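Local coordinates for viral CASP8 and FADD-like apoptosis regulator (Molluscum contagiosum virus subtype 1, PDB 2BBR), which inhibits death-receptor-induced apoptosis by interfering with caspase-8 recruitment and activation at the death-inducing signaling complex, and also suppresses host NF-kappa-B activation, at residues A[27-32]-A[63-67]. Numbering follows the deposited sequence.
Sequences LLLFLC and MLYVL
Leu67 sits against both Leu27 and Leu28, one methyl for each, with two of the shortest side-chain approaches of this contact, just past the end of helix 57-66. Its CD2 meets CD1 of Leu27 at 3.6 Å and lies almost as near that residue's CB, so this methyl touches both the base and the tip of the Leu27 side chain, which it meets obliquely. The other branch, CD1, comes to 3.6 Å from CD2 of Leu28; here the two leucine side chains cross at about a right angle. Leu28 starts out pointing to one side of the neighbouring helix, but with CG set beside its own backbone N (chi1 -68°) the isopropyl end swings across the gap. The same CD2 then also reaches CB of Met63, at 3.8 Å, and so fits between Met63 and Leu67, one helical turn apart and joined by the backbone hydrogen bond from Leu67 N to Met63 O. Beyond CG, Met63 stays extended (chi2 178°, chi3 -174°), carrying CE to 3.9 Å from SG of Cys32, just past the end of helix 22-31. Packing is looser around Leu31, whose CD1 stands 4.4 Å from CG of Met63 and equally far from CG1 of Val66. Val101 of helix 95-104 touches both Leu31 and Val66, extending this apolar patch. The side toward solvent is at Leu67, the one touching residue that is partly exposed; the other six are buried. No hydrogen bond links the two segments: they meet through apolar side chains, as is characteristic of the hydrophobic core of a death-fold helical bundle, here the first death effector domain.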
loop_
_atom_site.group_PDB
_atom_site.type_symbol
_atom_site.label_atom_id
_atom_site.label_comp_id
_atom_site.label_asym_id
_atom_site.label_seq_id
_atom_site.Cartn_x
_atom_site.Cartn_y
_atom_site.Cartn_z
ATOM N N LEU A 27 4.100 -5.390 -3.042
ATOM C CA LEU A 27 3.327 -4.172 -2.863
ATOM C C LEU A 27 1.832 -4.473 -2.857
ATOM O O LEU A 27 1.089 -3.925 -2.045
ATOM C CB LEU A 27 3.653 -3.155 -3.963
ATOM C CG LEU A 27 5.117 -2.713 -4.046
ATOM C CD1 LEU A 27 5.281 -1.666 -5.133
ATOM C CD2 LEU A 27 5.563 -2.155 -2.706
ATOM N N LEU A 28 1.386 -5.344 -3.757
ATOM C CA LEU A 28 -0.028 -5.682 -3.798
ATOM C C LEU A 28 -0.436 -6.441 -2.545
ATOM O O LEU A 28 -1.507 -6.200 -1.991
ATOM C CB LEU A 28 -0.354 -6.507 -5.044
ATOM C CG LEU A 28 -0.230 -5.774 -6.382
ATOM C CD1 LEU A 28 -0.824 -6.639 -7.482
ATOM C CD2 LEU A 28 -0.964 -4.438 -6.315
ATOM N N LEU A 29 0.410 -7.360 -2.092
ATOM C CA LEU A 29 0.094 -8.105 -0.881
ATOM C C LEU A 29 -0.061 -7.136 0.289
ATOM O O LEU A 29 -0.937 -7.306 1.133
ATOM C CB LEU A 29 1.181 -9.140 -0.579
ATOM C CG LEU A 29 1.122 -10.425 -1.408
ATOM C CD1 LEU A 29 2.307 -11.309 -1.071
ATOM C CD2 LEU A 29 -0.184 -11.158 -1.126
ATOM N N PHE A 30 0.787 -6.113 0.333
ATOM C CA PHE A 30 0.710 -5.113 1.394
ATOM C C PHE A 30 -0.611 -4.346 1.289
ATOM O O PHE A 30 -1.291 -4.117 2.290
ATOM C CB PHE A 30 1.890 -4.147 1.283
ATOM C CG PHE A 30 1.809 -2.978 2.222
ATOM C CD1 PHE A 30 2.243 -3.081 3.541
ATOM C CD2 PHE A 30 1.293 -1.766 1.784
ATOM C CE1 PHE A 30 2.162 -1.982 4.410
ATOM C CE2 PHE A 30 1.209 -0.674 2.640
ATOM C CZ PHE A 30 1.644 -0.779 3.954
ATOM N N LEU A 31 -0.981 -3.958 0.072
ATOM C CA LEU A 31 -2.231 -3.230 -0.133
ATOM C C LEU A 31 -3.434 -4.044 0.337
ATOM O O LEU A 31 -4.444 -3.483 0.773
ATOM C CB LEU A 31 -2.412 -2.878 -1.614
ATOM C CG LEU A 31 -1.530 -1.772 -2.196
ATOM C CD1 LEU A 31 -1.817 -1.631 -3.683
ATOM C CD2 LEU A 31 -1.790 -0.454 -1.471
ATOM N N CYS A 32 -3.315 -5.367 0.247
ATOM C CA CYS A 32 -4.386 -6.278 0.645
ATOM C C CYS A 32 -4.230 -6.796 2.068
ATOM O O CYS A 32 -4.959 -7.695 2.478
ATOM C CB CYS A 32 -4.425 -7.487 -0.295
ATOM S SG CYS A 32 -4.734 -7.109 -2.024
ATOM N N MET A 63 -5.011 -0.480 -7.889
ATOM C CA MET A 63 -3.789 -1.240 -7.669
ATOM C C MET A 63 -2.775 -0.959 -8.765
ATOM O O MET A 63 -1.610 -0.680 -8.485
ATOM C CB MET A 63 -4.081 -2.736 -7.636
ATOM C CG MET A 63 -4.856 -3.189 -6.422
ATOM S SD MET A 63 -5.188 -4.947 -6.496
ATOM C CE MET A 63 -6.238 -5.147 -5.059
ATOM N N LEU A 64 -3.215 -1.035 -10.016
ATOM C CA LEU A 64 -2.303 -0.789 -11.131
ATOM C C LEU A 64 -1.782 0.646 -11.129
ATOM O O LEU A 64 -0.620 0.891 -11.449
ATOM C CB LEU A 64 -2.989 -1.111 -12.463
ATOM C CG LEU A 64 -3.351 -2.589 -12.666
ATOM C CD1 LEU A 64 -4.105 -2.757 -13.976
ATOM C CD2 LEU A 64 -2.086 -3.438 -12.653
ATOM N N TYR A 65 -2.640 1.595 -10.772
ATOM C CA TYR A 65 -2.220 2.988 -10.724
ATOM C C TYR A 65 -1.127 3.178 -9.672
ATOM O O TYR A 65 -0.100 3.807 -9.931
ATOM C CB TYR A 65 -3.402 3.890 -10.387
ATOM C CG TYR A 65 -3.041 5.357 -10.384
ATOM C CD1 TYR A 65 -3.085 6.107 -11.557
ATOM C CD2 TYR A 65 -2.608 5.987 -9.215
ATOM C CE1 TYR A 65 -2.707 7.447 -11.569
ATOM C CE2 TYR A 65 -2.227 7.327 -9.219
ATOM C CZ TYR A 65 -2.280 8.048 -10.401
ATOM O OH TYR A 65 -1.896 9.371 -10.414
ATOM N N VAL A 66 -1.352 2.630 -8.483
ATOM C CA VAL A 66 -0.379 2.748 -7.406
ATOM C C VAL A 66 0.958 2.124 -7.810
ATOM O O VAL A 66 2.016 2.614 -7.420
ATOM C CB VAL A 66 -0.911 2.083 -6.110
ATOM C CG1 VAL A 66 0.178 2.051 -5.046
ATOM C CG2 VAL A 66 -2.118 2.857 -5.595
ATOM N N LEU A 67 0.906 1.052 -8.598
ATOM C CA LEU A 67 2.115 0.374 -9.069
ATOM C C LEU A 67 2.705 1.102 -10.274
ATOM O O LEU A 67 3.756 0.718 -10.790
ATOM C CB LEU A 67 1.805 -1.072 -9.469
ATOM C CG LEU A 67 1.409 -2.083 -8.391
ATOM C CD1 LEU A 67 1.112 -3.427 -9.039
ATOM C CD2 LEU A 67 2.530 -2.221 -7.379
#